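Local coordinates for protein RNA 2',3'-cyclic phosphodiesterase (Deinococcus radiodurans, PDB 5H7E) that belongs to the LigT-like branch of the 2H phosphoesterase clan, a two-lobed antiparallel fold built round two copies of a short sequence motif, at residues A[39-44]-A[128-133]; A[46-51]-A[115-120]; A[68-73]-A[174-179]; A[74-79]-A[95-100]. All coordinates share one frame; numbering follows the deposited sequence.

Contact 1: A[39-44]-A[128-133]. With SO4 (sulfate ion), chain D; SO4 (sulfate ion), chain H.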
loop_
_atom_site.group_PDB
_atom_site.type_symbol
_atom_site.label_atom_id
_atom_site.label_comp_id
_atom_site.label_asym_id
_atom_site.label_seq_id
_atom_site.Cartn_x
_atom_site.Cartn_y
_atom_site.Cartn_z
ATOM N N ASP A 39 -9.753 3.051 7.296
ATOM C CA ASP A 39 -10.174 2.066 6.302
ATOM C C ASP A 39 -9.358 2.138 5.032
ATOM O O ASP A 39 -9.337 1.161 4.260
ATOM C CB ASP A 39 -11.660 2.238 5.945
ATOM C CG ASP A 39 -11.923 3.489 5.018
ATOM O OD1 ASP A 39 -11.732 3.457 3.777
ATOM O OD2 ASP A 39 -12.349 4.516 5.541
ATOM N N GLN A 40 -8.713 3.279 4.748
ATOM C CA GLN A 40 -7.909 3.527 3.552
ATOM C C GLN A 40 -6.412 3.167 3.738
ATOM O O GLN A 40 -5.633 3.283 2.792
ATOM C CB GLN A 40 -7.977 5.016 3.139
ATOM C CG GLN A 40 -9.328 5.632 2.685
ATOM C CD GLN A 40 -9.210 7.165 2.396
ATOM O OE1 GLN A 40 -8.729 7.988 3.235
ATOM N NE2 GLN A 40 -9.652 7.548 1.210
ATOM N N MET A 41 -5.985 2.798 4.938
ATOM C CA MET A 41 -4.554 2.581 5.194
ATOM C C MET A 41 -4.114 1.219 4.669
ATOM O O MET A 41 -4.751 0.195 4.918
ATOM C CB MET A 41 -4.276 2.641 6.696
ATOM C CG MET A 41 -4.401 4.070 7.266
ATOM S SD MET A 41 -4.189 4.045 9.061
ATOM C CE MET A 41 -4.406 5.796 9.432
ATOM N N HIS A 42 -3.027 1.210 3.917
ATOM C CA HIS A 42 -2.546 -0.031 3.352
ATOM C C HIS A 42 -1.081 0.180 2.976
ATOM O O HIS A 42 -0.576 1.313 2.924
ATOM C CB HIS A 42 -3.359 -0.474 2.119
ATOM C CG HIS A 42 -3.478 0.593 1.127
ATOM N ND1 HIS A 42 -4.651 1.303 0.950
ATOM C CD2 HIS A 42 -2.609 1.058 0.212
ATOM C CE1 HIS A 42 -4.458 2.211 0.011
ATOM N NE2 HIS A 42 -3.217 2.112 -0.422
ATOM N N VAL A 43 -0.391 -0.944 2.744
ATOM C CA VAL A 43 1.011 -0.920 2.273
ATOM C C VAL A 43 1.005 -1.278 0.783
ATOM O O VAL A 43 0.802 -2.440 0.445
ATOM C CB VAL A 43 1.880 -1.919 3.032
ATOM C CG1 VAL A 43 3.330 -1.841 2.509
ATOM C CG2 VAL A 43 1.869 -1.702 4.564
ATOM N N THR A 44 1.129 -0.275 -0.096
ATOM C CA THR A 44 1.026 -0.536 -1.543
ATOM C C THR A 44 2.291 -1.189 -2.049
ATOM O O THR A 44 3.400 -0.753 -1.725
ATOM C CB THR A 44 0.811 0.765 -2.263
ATOM O OG1 THR A 44 -0.370 1.365 -1.753
ATOM C CG2 THR A 44 0.606 0.528 -3.822
ATOM N N ILE A 128 3.077 3.127 5.071
ATOM C CA ILE A 128 1.632 3.422 5.159
ATOM C C ILE A 128 1.515 4.931 5.147
ATOM O O ILE A 128 2.018 5.612 6.062
ATOM C CB ILE A 128 1.013 2.845 6.439
ATOM C CG1 ILE A 128 1.207 1.336 6.477
ATOM C CG2 ILE A 128 -0.457 3.268 6.545
ATOM C CD1 ILE A 128 0.931 0.760 7.924
ATOM N N THR A 129 0.807 5.476 4.144
ATOM C CA THR A 129 0.552 6.915 4.131
ATOM C C THR A 129 -0.450 7.302 5.209
ATOM O O THR A 129 -1.511 6.668 5.381
ATOM C CB THR A 129 0.041 7.316 2.750
ATOM O OG1 THR A 129 1.099 7.032 1.826
ATOM C CG2 THR A 129 -0.403 8.781 2.679
ATOM N N LEU A 130 -0.116 8.361 5.924
ATOM C CA LEU A 130 -0.943 8.841 7.024
ATOM C C LEU A 130 -1.677 10.129 6.687
ATOM O O LEU A 130 -2.751 10.421 7.259
ATOM C CB LEU A 130 -0.052 9.102 8.242
ATOM C CG LEU A 130 0.702 7.840 8.695
ATOM C CD1 LEU A 130 1.621 8.259 9.828
ATOM C CD2 LEU A 130 -0.337 6.718 9.147
ATOM N N ALA A 131 -1.104 10.957 5.815
ATOM C CA ALA A 131 -1.725 12.250 5.551
ATOM C C ALA A 131 -1.174 12.758 4.237
ATOM O O ALA A 131 -0.085 12.373 3.821
ATOM C CB ALA A 131 -1.447 13.262 6.671
ATOM N N ARG A 132 -1.960 13.604 3.582
ATOM C CA ARG A 132 -1.558 14.289 2.363
ATOM C C ARG A 132 -1.875 15.778 2.475
ATOM O O ARG A 132 -2.789 16.201 3.204
ATOM C CB ARG A 132 -2.271 13.692 1.131
ATOM C CG ARG A 132 -1.980 12.208 0.925
ATOM C CD ARG A 132 -2.877 11.688 -0.219
ATOM N NE ARG A 132 -2.667 10.266 -0.373
ATOM C CZ ARG A 132 -1.637 9.749 -1.014
ATOM N NH1 ARG A 132 -0.747 10.541 -1.582
ATOM N NH2 ARG A 132 -1.515 8.440 -1.098
ATOM N N LYS A 133 -1.104 16.594 1.763
ATOM C CA LYS A 133 -1.511 17.991 1.681
ATOM C C LYS A 133 -1.040 18.608 0.385
ATOM O O LYS A 133 -0.153 18.094 -0.299
ATOM C CB LYS A 133 -0.967 18.818 2.836
ATOM C CG LYS A 133 0.552 19.027 2.804
ATOM C CD LYS A 133 0.904 19.908 3.996
ATOM C CE LYS A 133 2.381 20.173 4.091
ATOM N NZ LYS A 133 2.875 20.979 2.963
HETATM S S SO4 D . 0.351 5.278 -1.306
HETATM O O1 SO4 D . -0.416 5.736 -2.441
HETATM O O2 SO4 D . 1.352 6.317 -1.000
HETATM O O3 SO4 D . -0.632 5.046 -0.256
HETATM O O4 SO4 D . 1.049 4.073 -1.580
HETATM S S SO4 H . 5.527 23.590 4.177
HETATM O O1 SO4 H . 4.409 24.439 3.752
HETATM O O2 SO4 H . 6.579 23.601 3.148
HETATM O O3 SO4 H . 6.079 24.102 5.437
HETATM O O4 SO4 H . 5.065 22.210 4.382
HETATM O O HOH W 1 -2.388 4.529 3.606
HETATM O O HOH W 2 -0.247 3.819 1.975
#
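Met41, Val43, Ile128 and Leu130 form the close-packed side of this contact, where branched and flexible apolar chains fit together: Met41, Ile128 and Leu130 pack against helix 16-26, while Val43 leans on Leu12 of strand 6-13. Val43 CG2 meets Ile128 CG1 at 3.7 Å, the two side chains set nearly perpendicular. The other branch of Ile128, CG2, lies 3.9 Å from Met41 CB. Methionine suits this place because it is long and unbranched: extended beyond CG (chi2 176°), it carries CE over to Leu130 CD2.

The other side is looser and polar. Here the strands 42-48 and 127-132 splay apart and water enters the gap. Water 2 accepts from Thr129 N at 2.9 Å and also lies close to His42 O and to sulfate D, while water 1 donates to Thr129 O and is held only weakly by His42 N. Thr129 OG1, anti to the carbonyl carbon (chi1 -63°), donates to sulfate O2 at 2.9 Å, and Thr44 OG1 lies 3.1 Å from sulfate O4. Arg132 NH2 adds a weak bond to O1 at the guanidinium edge, one face of that group resting on Thr129 CG2. His42 NE2 bonds a glycerol, and His127 NE2 bonds the same sulfate. Thus His42-Val43-Thr44 and His127-Ile128-Thr129 face each other across an anion-holding cleft, as do the paired His-x-Thr motifs that give the 2H clan its name.

Contact 2: A[46-51]-A[115-120]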
loop_
_atom_site.group_PDB
_atom_site.type_symbol
_atom_site.label_atom_id
_atom_site.label_comp_id
_atom_site.label_asym_id
_atom_site.label_seq_id
_atom_site.Cartn_x
_atom_site.Cartn_y
_atom_site.Cartn_z
ATOM N N SER A 46 2.253 -2.230 -5.722
ATOM C CA SER A 46 2.291 -1.753 -7.086
ATOM C C SER A 46 0.938 -1.141 -7.406
ATOM O O SER A 46 -0.107 -1.637 -6.967
ATOM C CB SER A 46 2.558 -2.907 -8.071
ATOM O OG SER A 46 2.745 -2.340 -9.375
ATOM N N TYR A 47 0.963 -0.056 -8.171
ATOM C CA TYR A 47 -0.250 0.643 -8.586
ATOM C C TYR A 47 -0.387 0.543 -10.096
ATOM O O TYR A 47 0.561 0.822 -10.822
ATOM C CB TYR A 47 -0.172 2.108 -8.122
ATOM C CG TYR A 47 -1.233 2.978 -8.696
ATOM C CD1 TYR A 47 -2.554 2.735 -8.449
ATOM C CD2 TYR A 47 -0.895 4.054 -9.514
ATOM C CE1 TYR A 47 -3.537 3.520 -9.009
ATOM C CE2 TYR A 47 -1.880 4.868 -10.057
ATOM C CZ TYR A 47 -3.176 4.580 -9.816
ATOM O OH TYR A 47 -4.158 5.404 -10.371
ATOM N N LEU A 48 -1.580 0.159 -10.545
ATOM C CA LEU A 48 -1.888 -0.132 -11.950
ATOM C C LEU A 48 -3.025 0.777 -12.377
ATOM O O LEU A 48 -4.211 0.463 -12.157
ATOM C CB LEU A 48 -2.292 -1.606 -12.093
ATOM C CG LEU A 48 -1.239 -2.673 -11.701
ATOM C CD1 LEU A 48 -1.062 -2.852 -10.211
ATOM C CD2 LEU A 48 -1.680 -4.010 -12.251
ATOM N N PRO A 49 -2.723 1.888 -13.028
ATOM C CA PRO A 49 -3.751 2.930 -13.211
ATOM C C PRO A 49 -4.841 2.592 -14.196
ATOM O O PRO A 49 -5.907 3.225 -14.160
ATOM C CB PRO A 49 -2.939 4.137 -13.694
ATOM C CG PRO A 49 -1.666 3.539 -14.251
ATOM C CD PRO A 49 -1.375 2.341 -13.414
ATOM N N ALA A 50 -4.609 1.662 -15.153
ATOM C CA ALA A 50 -5.587 1.535 -16.249
ATOM C C ALA A 50 -5.552 0.091 -16.772
ATOM O O ALA A 50 -5.007 -0.199 -17.840
ATOM C CB ALA A 50 -5.320 2.557 -17.381
ATOM N N VAL A 51 -6.151 -0.833 -16.031
ATOM C CA VAL A 51 -6.107 -2.253 -16.379
ATOM C C VAL A 51 -7.373 -2.609 -17.145
ATOM O O VAL A 51 -8.474 -2.440 -16.602
ATOM C CB VAL A 51 -5.972 -3.126 -15.135
ATOM C CG1 VAL A 51 -5.874 -4.559 -15.554
ATOM C CG2 VAL A 51 -4.728 -2.695 -14.307
ATOM N N LEU A 115 3.444 -9.321 -18.114
ATOM C CA LEU A 115 2.089 -9.442 -18.654
ATOM C C LEU A 115 1.753 -8.316 -19.614
ATOM O O LEU A 115 0.694 -8.365 -20.231
ATOM C CB LEU A 115 1.059 -9.457 -17.512
ATOM C CG LEU A 115 1.085 -10.739 -16.679
ATOM C CD1 LEU A 115 0.288 -10.577 -15.425
ATOM C CD2 LEU A 115 0.582 -11.970 -17.509
ATOM N N GLY A 116 2.611 -7.305 -19.756
ATOM C CA GLY A 116 2.281 -6.170 -20.605
ATOM C C GLY A 116 1.189 -5.288 -20.040
ATOM O O GLY A 116 0.419 -4.708 -20.801
ATOM N N ILE A 117 1.085 -5.223 -18.729
ATOM C CA ILE A 117 0.116 -4.387 -18.030
ATOM C C ILE A 117 0.858 -3.208 -17.427
ATOM O O ILE A 117 1.947 -3.379 -16.868
ATOM C CB ILE A 117 -0.609 -5.226 -16.965
ATOM C CG1 ILE A 117 -1.418 -6.322 -17.678
ATOM C CG2 ILE A 117 -1.486 -4.358 -16.015
ATOM C CD1 ILE A 117 -1.952 -7.311 -16.693
ATOM N N GLY A 118 0.277 -2.014 -17.537
ATOM C CA GLY A 118 0.981 -0.806 -17.111
ATOM C C GLY A 118 0.980 -0.575 -15.604
ATOM O O GLY A 118 0.014 -0.857 -14.894
ATOM N N THR A 119 2.093 -0.045 -15.113
ATOM C CA THR A 119 2.205 0.363 -13.725
ATOM C C THR A 119 2.496 1.844 -13.649
ATOM O O THR A 119 2.821 2.485 -14.633
ATOM C CB THR A 119 3.313 -0.377 -12.986
ATOM O OG1 THR A 119 4.488 -0.300 -13.784
ATOM C CG2 THR A 119 2.930 -1.827 -12.804
ATOM N N ASP A 120 2.376 2.389 -12.440
ATOM C CA ASP A 120 2.691 3.800 -12.259
ATOM C C ASP A 120 3.322 3.923 -10.877
ATOM O O ASP A 120 2.749 4.545 -9.968
ATOM C CB ASP A 120 1.441 4.667 -12.396
ATOM C CG ASP A 120 1.728 6.145 -12.244
ATOM O OD1 ASP A 120 2.817 6.592 -12.583
ATOM O OD2 ASP A 120 0.807 6.863 -11.805
HETATM O O HOH W 3 -2.459 -2.047 -18.536
HETATM O O HOH W 4 -2.384 -0.005 -15.958
#
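Tyr47 O is gripped by two neighbouring residues. Asp120 N donates to Tyr47 O at 2.9 Å, and Thr119 CA brings its hydrogen toward Tyr47 O from 3.4 Å. The Asp120 bond is somewhat bent (146° at the hydrogen), its donor tilted from the carbonyl plane. A second CA-H contact runs the other way, from Leu48 CA to Gly118 O, so the irregular segment 115-120 follows the strand edge with little regular pairing. Two waters lengthen the seam, both served by the backbone of Gly118: water 3 links Gly118 N to Ala50 O, and water 4 links Ala50 N to Gly118 O.

The tyrosine ring and the aspartate of Tyr47 and Asp120 run alongside each other in the same direction, with ring and carboxylate planes 48° apart. Asp120 O sits at the ring edge, and Asp120 CB touches Tyr47 CD2 at 3.8 Å. Pro49 CG rests on Asp120 CB, also at 3.8 Å, its rigid ring marking the corner where the chain turns. Over one face of the tyrosine ring, above its centre, stands Pro49 N.

On the buried side, with CG1 beside the backbone N (chi1 -64°), Ile117 puts CG2 against Leu48 CD2 at 3.8 Å and Val51 CG2 at 4.0 Å. Ser46 OG touches Thr119 CG2, but its polar partner is Asp121 OD2. Leu48, Val51 and Ile117 all reach Leu59 of helix 56-67, while Ile117 and Thr119 lean on Ile112 of helix 101-114, which ends in a Schellman motif at Gly116.

Contact 3: A[68-73]-A[174-179]. With SO4 (sulfate ion), chain F.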
loop_
_atom_site.group_PDB
_atom_site.type_symbol
_atom_site.label_atom_id
_atom_site.label_comp_id
_atom_site.label_asym_id
_atom_site.label_seq_id
_atom_site.Cartn_x
_atom_site.Cartn_y
_atom_site.Cartn_z
ATOM N N GLN A 68 2.408 -18.153 -3.056
ATOM C CA GLN A 68 2.196 -19.541 -2.684
ATOM C C GLN A 68 3.280 -20.061 -1.736
ATOM O O GLN A 68 2.991 -20.878 -0.859
ATOM C CB GLN A 68 2.131 -20.390 -3.954
ATOM C CG GLN A 68 1.650 -21.793 -3.713
ATOM C CD GLN A 68 0.191 -21.885 -3.220
ATOM O OE1 GLN A 68 -0.582 -20.914 -3.259
ATOM N NE2 GLN A 68 -0.183 -23.078 -2.755
ATOM N N ASP A 69 4.531 -19.604 -1.888
ATOM C CA ASP A 69 5.656 -20.191 -1.163
ATOM C C ASP A 69 6.244 -19.272 -0.094
ATOM O O ASP A 69 7.221 -19.653 0.562
ATOM C CB ASP A 69 6.750 -20.596 -2.157
ATOM C CG ASP A 69 6.372 -21.794 -2.999
ATOM O OD1 ASP A 69 5.416 -22.523 -2.670
ATOM O OD2 ASP A 69 7.079 -22.042 -3.967
ATOM N N LEU A 70 5.625 -18.111 0.157
ATOM C CA LEU A 70 6.026 -17.237 1.247
ATOM C C LEU A 70 5.197 -17.544 2.484
ATOM O O LEU A 70 3.985 -17.767 2.377
ATOM C CB LEU A 70 5.791 -15.766 0.865
ATOM C CG LEU A 70 6.771 -15.169 -0.128
ATOM C CD1 LEU A 70 6.295 -13.802 -0.640
ATOM C CD2 LEU A 70 8.146 -15.003 0.550
ATOM N N PRO A 71 5.773 -17.503 3.668
ATOM C CA PRO A 71 4.972 -17.531 4.901
ATOM C C PRO A 71 4.304 -16.192 5.130
ATOM O O PRO A 71 4.620 -15.200 4.464
ATOM C CB PRO A 71 6.024 -17.820 5.991
ATOM C CG PRO A 71 7.198 -17.018 5.489
ATOM C CD PRO A 71 7.178 -17.133 3.945
ATOM N N PRO A 72 3.324 -16.128 6.032
ATOM C CA PRO A 72 2.749 -14.839 6.410
ATOM C C PRO A 72 3.875 -13.900 6.804
ATOM O O PRO A 72 4.808 -14.321 7.488
ATOM C CB PRO A 72 1.884 -15.204 7.618
ATOM C CG PRO A 72 1.409 -16.576 7.251
ATOM C CD PRO A 72 2.630 -17.247 6.691
ATOM N N LEU A 73 3.793 -12.647 6.334
ATOM C CA LEU A 73 4.902 -11.720 6.513
ATOM C C LEU A 73 4.752 -11.018 7.849
ATOM O O LEU A 73 3.649 -10.669 8.242
ATOM C CB LEU A 73 4.938 -10.673 5.399
ATOM C CG LEU A 73 5.071 -11.266 3.983
ATOM C CD1 LEU A 73 5.095 -10.102 3.023
ATOM C CD2 LEU A 73 6.338 -12.104 3.875
ATOM N N PHE A 174 -4.791 -13.141 -1.809
ATOM C CA PHE A 174 -3.864 -14.233 -2.136
ATOM C C PHE A 174 -3.131 -14.613 -0.863
ATOM O O PHE A 174 -2.341 -13.824 -0.348
ATOM C CB PHE A 174 -2.875 -13.821 -3.223
ATOM C CG PHE A 174 -3.504 -13.029 -4.329
ATOM C CD1 PHE A 174 -4.298 -13.668 -5.271
ATOM C CD2 PHE A 174 -3.278 -11.656 -4.435
ATOM C CE1 PHE A 174 -4.938 -12.902 -6.278
ATOM C CE2 PHE A 174 -3.905 -10.893 -5.417
ATOM C CZ PHE A 174 -4.723 -11.532 -6.350
ATOM N N ARG A 175 -3.426 -15.800 -0.329
ATOM C CA ARG A 175 -2.866 -16.182 0.963
ATOM C C ARG A 175 -1.392 -16.554 0.829
ATOM O O ARG A 175 -0.999 -17.240 -0.121
ATOM C CB ARG A 175 -3.633 -17.386 1.500
ATOM C CG ARG A 175 -3.399 -17.698 2.941
ATOM C CD ARG A 175 -4.451 -18.700 3.495
ATOM N NE ARG A 175 -4.509 -18.602 4.952
ATOM C CZ ARG A 175 -5.130 -17.622 5.606
ATOM N NH1 ARG A 175 -5.111 -17.581 6.931
ATOM N NH2 ARG A 175 -5.771 -16.677 4.933
ATOM N N PHE A 176 -0.599 -16.158 1.820
ATOM C CA PHE A 176 0.775 -16.654 1.941
ATOM C C PHE A 176 0.706 -18.074 2.485
ATOM O O PHE A 176 0.357 -18.290 3.661
ATOM C CB PHE A 176 1.574 -15.739 2.880
ATOM C CG PHE A 176 1.757 -14.341 2.391
ATOM C CD1 PHE A 176 2.457 -14.089 1.207
ATOM C CD2 PHE A 176 1.295 -13.254 3.165
ATOM C CE1 PHE A 176 2.654 -12.808 0.771
ATOM C CE2 PHE A 176 1.472 -11.931 2.732
ATOM C CZ PHE A 176 2.148 -11.684 1.538
ATOM N N ARG A 177 1.037 -19.053 1.645
ATOM C CA ARG A 177 0.813 -20.446 1.981
ATOM C C ARG A 177 2.105 -21.188 2.261
ATOM O O ARG A 177 2.098 -22.414 2.416
ATOM C CB ARG A 177 0.025 -21.144 0.870
ATOM C CG ARG A 177 -1.371 -20.525 0.745
ATOM C CD ARG A 177 -2.234 -21.277 -0.259
ATOM N NE ARG A 177 -3.528 -20.628 -0.461
ATOM C CZ ARG A 177 -4.623 -20.853 0.269
ATOM N NH1 ARG A 177 -4.596 -21.717 1.281
ATOM N NH2 ARG A 177 -5.747 -20.186 -0.002
ATOM N N GLY A 178 3.221 -20.477 2.362
ATOM C CA GLY A 178 4.517 -21.142 2.473
ATOM C C GLY A 178 4.991 -21.159 3.904
ATOM O O GLY A 178 4.232 -20.889 4.843
ATOM N N SER A 179 6.290 -21.443 4.066
ATOM C CA SER A 179 6.949 -21.341 5.361
ATOM C C SER A 179 8.372 -20.816 5.178
ATOM O O SER A 179 8.952 -20.886 4.086
ATOM C CB SER A 179 6.985 -22.681 6.086
ATOM O OG SER A 179 7.922 -23.531 5.466
HETATM S S SO4 F . -4.839 -18.066 -3.091
HETATM O O1 SO4 F . -5.980 -18.095 -4.026
HETATM O O2 SO4 F . -3.867 -17.197 -3.734
HETATM O O3 SO4 F . -4.246 -19.402 -2.940
HETATM O O4 SO4 F . -5.291 -17.626 -1.759
HETATM O O HOH W 5 -1.247 -18.284 -2.778
HETATM O O HOH W 6 9.498 -19.002 1.942
HETATM O O HOH W 7 7.812 -22.254 1.284
#
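The Phe176 ring takes Leu73 over one face: Leu73 CG stands 4.1 Å from the ring centroid, 23° off the normal and offset toward the rim, a CH-pi contact in which the leucine comes in roughly perpendicular to the phenylalanine. Leu70 instead runs alongside Phe176, its CB 3.7 Å from Phe176 CD1. With CG anti to the carbonyl carbon (chi1 -64°), the ring reaches in among these leucines and touches Leu104 of helix 101-114, a place suited to a large flat apolar group.

Arg177 supplies the second flat group. One guanidinium face lies against Arg175 CB, while the edge meets sulfate F: NE donates to O3 at 2.9 Å and NH2 to O4 at 3.1 Å. Arg175 N adds a nearly straight bond to O4, and Thr64 OG1 completes the grip on the ion. The methylene chain of Arg177 lies across the amide of Gln68, Arg177 CD 3.4 Å from Gln68 OE1. Water 5 lies 2.8 Å from Gln68 OE1 and also close to Arg175 O.

Between the side chains the backbones meet directly. Gly178 N donates to Leu70 O at 2.8 Å, approaching from well above the carbonyl plane, and Gly178 CA lies 3.6 Å from Asp69 C; glycine fits because no side chain has to enter this gap. Pro71, already rigid, lays CB against Ser179 CA. This is a surface contact at which the connection from helix 56-67 to strand 73-83 meets the chain leaving strand 167-175, at the C-terminal end of the LigT-like phosphoesterase fold.

Contact 4: A[74-79]-A[95-100]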
loop_
_atom_site.group_PDB
_atom_site.type_symbol
_atom_site.label_atom_id
_atom_site.label_comp_id
_atom_site.label_asym_id
_atom_site.label_seq_id
_atom_site.Cartn_x
_atom_site.Cartn_y
_atom_site.Cartn_z
ATOM N N HIS A 74 5.868 -10.792 8.545
ATOM C CA HIS A 74 5.826 -10.103 9.825
ATOM C C HIS A 74 6.260 -8.671 9.596
ATOM O O HIS A 74 7.426 -8.418 9.291
ATOM C CB HIS A 74 6.703 -10.796 10.845
ATOM C CG HIS A 74 6.544 -10.201 12.207
ATOM N ND1 HIS A 74 7.580 -9.608 12.895
ATOM C CD2 HIS A 74 5.435 -10.027 12.970
ATOM C CE1 HIS A 74 7.130 -9.143 14.045
ATOM N NE2 HIS A 74 5.834 -9.393 14.120
ATOM N N VAL A 75 5.293 -7.734 9.639
ATOM C CA VAL A 75 5.522 -6.369 9.216
ATOM C C VAL A 75 5.705 -5.501 10.446
ATOM O O VAL A 75 4.889 -5.563 11.368
ATOM C CB VAL A 75 4.338 -5.851 8.392
ATOM C CG1 VAL A 75 4.693 -4.440 7.785
ATOM C CG2 VAL A 75 4.005 -6.849 7.233
ATOM N N ASN A 76 6.802 -4.733 10.468
ATOM C CA ASN A 76 7.130 -3.874 11.602
ATOM C C ASN A 76 6.941 -2.425 11.212
ATOM O O ASN A 76 7.449 -2.004 10.172
ATOM C CB ASN A 76 8.574 -4.109 11.983
ATOM C CG ASN A 76 8.815 -5.546 12.343
ATOM O OD1 ASN A 76 8.405 -5.972 13.410
ATOM N ND2 ASN A 76 9.493 -6.291 11.472
ATOM N N LEU A 77 6.221 -1.667 12.043
ATOM C CA LEU A 77 6.240 -0.211 11.922
ATOM C C LEU A 77 7.582 0.328 12.365
ATOM O O LEU A 77 8.207 -0.212 13.299
ATOM C CB LEU A 77 5.174 0.435 12.805
ATOM C CG LEU A 77 3.704 0.112 12.544
ATOM C CD1 LEU A 77 2.842 0.927 13.493
ATOM C CD2 LEU A 77 3.348 0.385 11.085
ATOM N N ARG A 78 8.050 1.382 11.663
ATOM C CA ARG A 78 9.306 2.005 12.034
ATOM C C ARG A 78 9.018 3.485 12.302
ATOM O O ARG A 78 8.177 3.782 13.143
ATOM C CB ARG A 78 10.401 1.749 10.972
ATOM C CG ARG A 78 10.629 0.214 10.734
ATOM C CD ARG A 78 11.290 -0.412 12.000
ATOM N NE ARG A 78 12.645 0.092 12.223
ATOM C CZ ARG A 78 13.411 -0.270 13.256
ATOM N NH1 ARG A 78 12.889 -1.017 14.201
ATOM N NH2 ARG A 78 14.662 0.199 13.382
ATOM N N GLY A 79 9.730 4.398 11.653
ATOM C CA GLY A 79 9.616 5.829 11.944
ATOM C C GLY A 79 8.793 6.531 10.874
ATOM O O GLY A 79 8.430 5.935 9.882
ATOM N N LYS A 95 7.137 4.360 7.886
ATOM C CA LYS A 95 7.864 3.300 7.196
ATOM C C LYS A 95 7.482 1.940 7.770
ATOM O O LYS A 95 7.281 1.798 8.974
ATOM C CB LYS A 95 9.353 3.542 7.369
ATOM C CG LYS A 95 10.226 2.421 6.795
ATOM C CD LYS A 95 11.720 2.848 6.998
ATOM C CE LYS A 95 12.684 1.838 6.445
ATOM N NZ LYS A 95 12.323 0.500 6.944
ATOM N N THR A 96 7.417 0.913 6.896
ATOM C CA THR A 96 7.167 -0.460 7.336
ATOM C C THR A 96 8.300 -1.320 6.814
ATOM O O THR A 96 8.860 -1.037 5.752
ATOM C CB THR A 96 5.853 -1.026 6.818
ATOM O OG1 THR A 96 5.820 -0.857 5.384
ATOM C CG2 THR A 96 4.667 -0.222 7.364
ATOM N N GLU A 97 8.677 -2.324 7.618
ATOM C CA GLU A 97 9.756 -3.243 7.206
ATOM C C GLU A 97 9.260 -4.662 7.402
ATOM O O GLU A 97 8.608 -4.946 8.394
ATOM C CB GLU A 97 11.000 -3.035 8.055
ATOM C CG GLU A 97 12.196 -3.910 7.682
ATOM C CD GLU A 97 12.213 -5.282 8.382
ATOM O OE1 GLU A 97 11.645 -5.413 9.487
ATOM O OE2 GLU A 97 12.807 -6.228 7.814
ATOM N N ALA A 98 9.598 -5.573 6.465
ATOM C CA ALA A 98 9.308 -6.993 6.675
ATOM C C ALA A 98 10.281 -7.797 5.835
ATOM O O ALA A 98 10.471 -7.476 4.666
ATOM C CB ALA A 98 7.859 -7.372 6.266
ATOM N N GLU A 99 10.783 -8.898 6.396
ATOM C CA GLU A 99 11.570 -9.811 5.558
ATOM C C GLU A 99 10.730 -10.292 4.377
ATOM O O GLU A 99 9.608 -10.776 4.546
ATOM C CB GLU A 99 12.023 -11.014 6.400
ATOM C CG GLU A 99 12.963 -11.953 5.618
ATOM C CD GLU A 99 13.292 -13.244 6.330
ATOM O OE1 GLU A 99 12.705 -13.539 7.405
ATOM O OE2 GLU A 99 14.168 -13.978 5.807
ATOM N N GLY A 100 11.272 -10.183 3.173
ATOM C CA GLY A 100 10.535 -10.656 2.007
ATOM C C GLY A 100 9.722 -9.602 1.294
ATOM O O GLY A 100 9.317 -9.840 0.134
HETATM O O HOH W 8 8.359 -11.476 7.062
HETATM O O HOH W 9 9.763 -9.743 8.971
#
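Strands 74-79 and 95-97 run antiparallel, their directions 147° apart and their axes 4.6 Å at closest approach, as arms of the beta hairpin formed by strands 73-83 and 91-97. Asn76 and Glu97 make the hydrogen-bonded pair, with Asn76 N to Glu97 O at 2.8 Å and Glu97 N to Asn76 O at 2.9 Å. Lys95 takes Arg78 N on its O but gives its N-H to Gly79 O, so the ladder slips by one residue here. Waters 8 and 9 take it over between His74 and Glu99, where the chain swings away toward Gly100, the N-cap of helix 101-114.

On the buried face the side chains are small or branched. Val75 CG1 lies 3.7 Å from Thr96 CB, and Leu77 CD2 reaches Thr96 CG2 at 4.0 Å across the non-hydrogen-bonded pair. Leucine is long enough to go on to Ile18 and Leu22 of helix 16-26. Ala98, with only a methyl, can tuck its CB close to His74 O.

The other face carries polar groups suited to water. Arg78 and Lys95 run next to each other, their aliphatic parts touching; Arg78 NE and Lys95 NZ stay 5.3 Å apart, and Glu97 nearby probably softens their mutual repulsion. Glu97, bent at chi2 (-88°), turns its carboxylate back along Asn76, so that amide and carboxylate are almost coplanar in orientation, only 2° apart. Asn76 ND2 donates to Glu97 OE1 at 3.1 Å, meeting that oxygen nearly along its C-O bond, and adds a weak bond to Glu97 O.

How the contacts relate
All four contacts reach one curled antiparallel sheet. Contact 1 is the most central, its centre about 7 Å from the chain's centre, and holds sulfate D and glycerol between the two motif-bearing strands. Contact 2 continues from it along strand 42-48, with centres about 20 Å apart. Contact 4, nested in the chain loop that contact 1 closes, packs against it: Thr96 CG2 meets Ile128 CG1 at 3.9 Å, and Leu77 CD2 meets Ile128 CD1 at 4.0 Å. In contact 3, segment 68-73 leads straight into strand 73-83 of contact 4, and the two touch where Leu73 CD2 lies 3.6 Å from Glu99 O. Contacts 2 and 4, about 25 Å apart between centres, lie on opposite sides of the chain's centre.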